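Local coordinates for protein type I modular polyketide synthase (Streptomyces albus subsp. albus, PDB 6IYR) that probably selects a malonyl-type extender unit from its coenzyme A thioester and transfers it to the acyl carrier protein during salinomycin biosynthesis, at residues S283-G286 against T290-S293; G257-A262 against D300-A305. One frame throughout, in Å; residues are numbered along the deposited sequence.

Contact 1 of 2, residues S283-G286 against T290-S293; sequences SVNG and TVVS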
ATOM      1  N   SER A 283       6.815   3.972  15.907  1.00 25.86           N
ATOM      2  CA  SER A 283       5.751   4.389  15.008  1.00 29.88           C
ATOM      3  C   SER A 283       4.447   4.476  15.738  1.00 33.21           C
ATOM      4  O   SER A 283       4.202   3.721  16.678  1.00 29.53           O
ATOM      5  CB  SER A 283       5.684   3.445  13.778  1.00 26.56           C
ATOM      6  OG  SER A 283       5.034   2.242  14.069  1.00 33.55           O
ATOM      7  N   VAL A 284       3.657   5.472  15.365  1.00 28.76           N
ATOM      8  CA  VAL A 284       2.279   5.577  15.820  1.00 28.78           C
ATOM      9  C   VAL A 284       1.359   5.404  14.632  1.00 33.63           C
ATOM     10  O   VAL A 284       1.280   6.290  13.775  1.00 28.11           O
ATOM     11  CB  VAL A 284       2.011   6.951  16.437  1.00 31.54           C
ATOM     12  CG1 VAL A 284       0.582   7.051  16.972  1.00 31.01           C
ATOM     13  CG2 VAL A 284       3.025   7.217  17.537  1.00 37.60           C
ATOM     14  N   ASN A 285       0.659   4.274  14.608  1.00 29.20           N
ATOM     15  CA  ASN A 285      -0.096   3.838  13.455  1.00 32.21           C
ATOM     16  C   ASN A 285      -1.607   3.993  13.572  1.00 37.11           C
ATOM     17  O   ASN A 285      -2.300   3.857  12.585  1.00 36.00           O
ATOM     18  CB  ASN A 285       0.256   2.414  13.142  1.00 31.59           C
ATOM     19  CG  ASN A 285       1.719   2.265  12.845  1.00 35.51           C
ATOM     20  OD1 ASN A 285       2.352   3.193  12.391  1.00 34.63           O
ATOM     21  ND2 ASN A 285       2.290   1.174  13.263  1.00 38.79           N
ATOM     22  N   GLY A 286      -2.101   4.280  14.776  1.00 35.68           N
ATOM     23  CA  GLY A 286      -3.533   4.438  15.027  1.00 35.58           C
ATOM     24  C   GLY A 286      -3.722   4.835  16.479  1.00 33.12           C
ATOM     25  O   GLY A 286      -2.788   4.757  17.257  1.00 38.07           O
ATOM     26  N   THR A 290       0.679   1.177  18.235  1.00 26.32           N
ATOM     27  CA  THR A 290       2.007   1.760  18.215  1.00 30.21           C
ATOM     28  C   THR A 290       3.035   0.654  18.100  1.00 28.47           C
ATOM     29  O   THR A 290       2.724  -0.518  18.335  1.00 31.01           O
ATOM     30  CB  THR A 290       2.337   2.502  19.516  1.00 35.49           C
ATOM     31  OG1 THR A 290       2.548   1.527  20.537  1.00 43.73           O
ATOM     32  CG2 THR A 290       1.220   3.416  19.943  1.00 29.81           C
ATOM     33  N   VAL A 291       4.231   1.029  17.662  1.00 25.53           N
ATOM     34  CA  VAL A 291       5.350   0.106  17.535  1.00 23.48           C
ATOM     35  C   VAL A 291       6.527   0.689  18.327  1.00 28.14           C
ATOM     36  O   VAL A 291       6.837   1.890  18.225  1.00 27.21           O
ATOM     37  CB  VAL A 291       5.713  -0.167  16.053  1.00 28.87           C
ATOM     38  CG1 VAL A 291       6.927  -1.084  15.962  1.00 25.55           C
ATOM     39  CG2 VAL A 291       4.544  -0.818  15.310  1.00 31.30           C
ATOM     40  N   VAL A 292       7.130  -0.156  19.156  1.00 23.87           N
ATOM     41  CA  VAL A 292       8.299   0.201  19.921  1.00 23.55           C
ATOM     42  C   VAL A 292       9.512  -0.568  19.472  1.00 22.22           C
ATOM     43  O   VAL A 292       9.447  -1.773  19.229  1.00 24.77           O
ATOM     44  CB  VAL A 292       8.038  -0.089  21.412  1.00 24.94           C
ATOM     45  CG1 VAL A 292       9.280   0.071  22.261  1.00 26.03           C
ATOM     46  CG2 VAL A 292       6.925   0.794  21.895  1.00 25.66           C
ATOM     47  N   SER A 293      10.628   0.125  19.310  1.00 21.74           N
ATOM     48  CA  SER A 293      11.837  -0.538  18.852  1.00 23.44           C
ATOM     49  C   SER A 293      12.889  -0.491  19.943  1.00 26.84           C
ATOM     50  O   SER A 293      12.852   0.408  20.754  1.00 25.89           O
ATOM     51  CB  SER A 293      12.393   0.138  17.595  1.00 24.32           C
ATOM     52  OG  SER A 293      12.929   1.423  17.847  1.00 27.26           O
TER
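The beta hairpin of the ferredoxin-like small subdomain is tied together here by Ser283 and Val291, an antiparallel hydrogen-bonded pair. Ser283 N donates to Val291 O at 3.1 Å, and Val291 N returns a bond to Ser283 O at 2.9 Å. That same oxygen, Ser283 O, also takes a CA-H...O contact from Thr290 CA, at 3.3 Å. On the face carrying Ser283 and Val291, the serine hydroxyl leans directly on the valine: Ser283 OG lies 3.2 Å from Val291 CB and 3.3 Å from Val291 CG2, a tight fit. The hydroxyl stands between its own backbone N and carbonyl carbon (chi1 79°), where Asn285 ND2 gives Ser283 OG a weak bond of 3.1 Å.

Asn285 reaches back over this face, with Asn285 ND2 3.6 Å from Val291 CG2. Its firmer anchor is at the other end of the amide, where OD1 is hydrogen-bonded to His219, so the side chain joins the hairpin to the probable nucleophile elbow. Val284 and Thr290 form the following, non-hydrogen-bonded pair. Their side chains occupy the other face, against helix 265-273, and Thr290 OG1 bonds to Val261 O. Just beyond, Asn285 and Gly286 together oppose a single residue of the partner strand, making the classic beta bulge that interrupts the regular pairing near the hairpin turn.

Contact 2 of 2, residues G257-A262 against D300-A305; sequences GMVSVA and DELMAA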
ATOM      1  N   GLY A 257      15.009  -5.121  17.607  1.00 27.09           N
ATOM      2  CA  GLY A 257      13.746  -5.613  17.096  1.00 25.61           C
ATOM      3  C   GLY A 257      12.683  -4.570  17.310  1.00 26.97           C
ATOM      4  O   GLY A 257      12.982  -3.427  17.741  1.00 27.78           O
ATOM      5  N   MET A 258      11.443  -4.983  17.116  1.00 21.37           N
ATOM      6  CA  MET A 258      10.311  -4.125  17.317  1.00 30.07           C
ATOM      7  C   MET A 258       9.160  -4.918  17.831  1.00 27.24           C
ATOM      8  O   MET A 258       9.037  -6.104  17.521  1.00 28.26           O
ATOM      9  CB  MET A 258       9.914  -3.495  16.005  1.00 30.19           C
ATOM     10  CG  MET A 258      11.051  -2.782  15.336  1.00 36.98           C
ATOM     11  SD  MET A 258      10.395  -1.840  13.935  1.00 45.11           S
ATOM     12  CE  MET A 258       9.676  -0.461  14.791  1.00 68.21           C
ATOM     13  N   VAL A 259       8.345  -4.282  18.662  1.00 27.44           N
ATOM     14  CA  VAL A 259       7.133  -4.896  19.105  1.00 29.46           C
ATOM     15  C   VAL A 259       5.958  -3.936  18.939  1.00 30.17           C
ATOM     16  O   VAL A 259       6.062  -2.717  19.181  1.00 26.47           O
ATOM     17  CB  VAL A 259       7.210  -5.457  20.559  1.00 37.36           C
ATOM     18  CG1 VAL A 259       8.560  -6.084  20.872  1.00 39.90           C
ATOM     19  CG2 VAL A 259       6.834  -4.435  21.589  1.00 41.30           C
ATOM     20  N   SER A 260       4.840  -4.497  18.502  1.00 24.30           N
ATOM     21  CA  SER A 260       3.588  -3.748  18.407  1.00 28.23           C
ATOM     22  C   SER A 260       2.922  -3.756  19.762  1.00 32.36           C
ATOM     23  O   SER A 260       2.925  -4.779  20.473  1.00 37.29           O
ATOM     24  CB  SER A 260       2.641  -4.375  17.395  1.00 35.09           C
ATOM     25  OG  SER A 260       2.419  -5.722  17.750  1.00 42.69           O
ATOM     26  N   VAL A 261       2.378  -2.609  20.130  1.00 33.48           N
ATOM     27  CA  VAL A 261       1.691  -2.444  21.399  1.00 34.13           C
ATOM     28  C   VAL A 261       0.372  -1.778  21.138  1.00 36.86           C
ATOM     29  O   VAL A 261       0.314  -0.696  20.518  1.00 32.00           O
ATOM     30  CB  VAL A 261       2.486  -1.550  22.353  1.00 30.16           C
ATOM     31  CG1 VAL A 261       1.833  -1.562  23.713  1.00 35.11           C
ATOM     32  CG2 VAL A 261       3.923  -2.037  22.456  1.00 27.34           C
ATOM     33  N   ALA A 262      -0.691  -2.453  21.551  1.00 30.10           N
ATOM     34  CA  ALA A 262      -2.038  -1.974  21.305  1.00 33.06           C
ATOM     35  C   ALA A 262      -2.389  -1.011  22.399  1.00 36.25           C
ATOM     36  O   ALA A 262      -3.193  -1.325  23.239  1.00 33.65           O
ATOM     37  CB  ALA A 262      -3.049  -3.124  21.284  1.00 32.61           C
ATOM     38  N   ASP A 300      11.684  -7.850  25.367  1.00 29.48           N
ATOM     39  CA  ASP A 300      11.065  -8.940  26.157  1.00 31.28           C
ATOM     40  C   ASP A 300      10.384  -8.397  27.432  1.00 26.97           C
ATOM     41  O   ASP A 300       9.321  -8.868  27.829  1.00 31.21           O
ATOM     42  CB  ASP A 300      12.115 -10.001  26.569  1.00 31.97           C
ATOM     43  CG  ASP A 300      12.617 -10.846  25.390  1.00 32.55           C
ATOM     44  OD1 ASP A 300      11.882 -10.988  24.405  1.00 40.04           O
ATOM     45  OD2 ASP A 300      13.774 -11.287  25.417  1.00 46.17           O
ATOM     46  N   GLU A 301      11.071  -7.526  28.161  1.00 27.64           N
ATOM     47  CA  GLU A 301      10.501  -7.032  29.413  1.00 32.08           C
ATOM     48  C   GLU A 301       9.384  -6.026  29.192  1.00 27.57           C
ATOM     49  O   GLU A 301       8.393  -6.038  29.912  1.00 26.02           O
ATOM     50  CB  GLU A 301      11.563  -6.475  30.354  1.00 39.53           C
ATOM     51  CG  GLU A 301      12.782  -5.990  29.639  1.00 54.71           C
ATOM     52  CD  GLU A 301      14.010  -5.877  30.515  1.00 50.65           C
ATOM     53  OE1 GLU A 301      14.511  -4.742  30.592  1.00 41.32           O
ATOM     54  OE2 GLU A 301      14.574  -6.909  30.952  1.00 43.52           O
ATOM     55  N   LEU A 302       9.420  -5.339  28.055  1.00 28.86           N
ATOM     56  CA  LEU A 302       8.261  -4.511  27.660  1.00 28.09           C
ATOM     57  C   LEU A 302       7.000  -5.344  27.426  1.00 26.70           C
ATOM     58  O   LEU A 302       5.916  -5.045  27.963  1.00 27.71           O
ATOM     59  CB  LEU A 302       8.589  -3.701  26.379  1.00 27.51           C
ATOM     60  CG  LEU A 302       7.355  -2.952  25.833  1.00 28.36           C
ATOM     61  CD1 LEU A 302       6.973  -1.888  26.832  1.00 31.97           C
ATOM     62  CD2 LEU A 302       7.678  -2.331  24.488  1.00 31.27           C
ATOM     63  N   MET A 303       7.149  -6.440  26.688  1.00 29.26           N
ATOM     64  CA  MET A 303       6.003  -7.312  26.439  1.00 32.08           C
ATOM     65  C   MET A 303       5.413  -7.915  27.726  1.00 28.89           C
ATOM     66  O   MET A 303       4.208  -7.930  27.930  1.00 36.95           O
ATOM     67  CB  MET A 303       6.390  -8.423  25.467  1.00 33.07           C
ATOM     68  CG  MET A 303       6.556  -7.952  24.036  1.00 39.63           C
ATOM     69  SD  MET A 303       7.149  -9.238  22.926  1.00 43.32           S
ATOM     70  CE  MET A 303       5.883 -10.486  23.159  1.00 46.52           C
ATOM     71  N   ALA A 304       6.275  -8.354  28.616  1.00 33.15           N
ATOM     72  CA  ALA A 304       5.826  -8.894  29.892  1.00 36.41           C
ATOM     73  C   ALA A 304       5.076  -7.817  30.704  1.00 39.23           C
ATOM     74  O   ALA A 304       3.974  -8.042  31.213  1.00 39.88           O
ATOM     75  CB  ALA A 304       7.044  -9.399  30.669  1.00 31.05           C
ATOM     76  N   ALA A 305       5.622  -6.607  30.716  1.00 36.57           N
ATOM     77  CA  ALA A 305       4.959  -5.515  31.392  1.00 37.24           C
ATOM     78  C   ALA A 305       3.577  -5.224  30.790  1.00 37.70           C
ATOM     79  O   ALA A 305       2.591  -5.038  31.518  1.00 36.80           O
ATOM     80  CB  ALA A 305       5.847  -4.287  31.378  1.00 40.02           C
TER
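Val259 meets Leu302 and Met303 where a helix packs along one face of the sheet of a ferredoxin-like fold. The helix belongs to a split beta-alpha-beta unit: it links strands 289-294 and 313-316, and strand 257-261 runs between those two. Strand and helix point almost the same way, 12° apart, with their axes 9.6 Å from each other at closest approach.

The tight part is a fork. Val259 directs both methyls at the helix, CG2 to Leu302 CD2 at 3.7 Å and CG1 to Met303 SD at 4.0 Å, so each branch has its own partner. Met303 bends at its thioether (chi3 57°) as it passes obliquely by the valine, and it also touches Ala313 on the next strand. Leu302 rests on Val292 as well, spanning two strands.

Away from the strand the helix carries Asp300, exposed and in a long, weak ion pair with Arg315, and Glu301, whose OE1 is held by a salt bridge to Arg278 and a hydrogen bond from Trp275 NE1. On the far face of the sheet, Ser260 points away from the helix and its OG bonds to Arg314 O. Farther along the strand Val261, also packed on Cys306 and Val311, makes a longer contact, its CG2 standing 4.3 Å from Leu302 CD2.

How the contacts relate
Both contacts belong to one small ferredoxin-like subdomain, their centres 11 Å apart. Along the chain come strand 257-261, then the hairpin of contact 1, then helix 296-308, so contact 2 brackets contact 1 in sequence. Strand 289-294 joins them: one edge pairs in contact 1, the other with strand 257-261, where Val292 N lies 2.8 Å from Val259 O in a probable hydrogen bond. Met258 packs on Val291 from the face opposite the helix of contact 2. Contact 1 thus builds the sheet toward the probable nucleophile elbow, while contact 2 covers its outlying part with a helix.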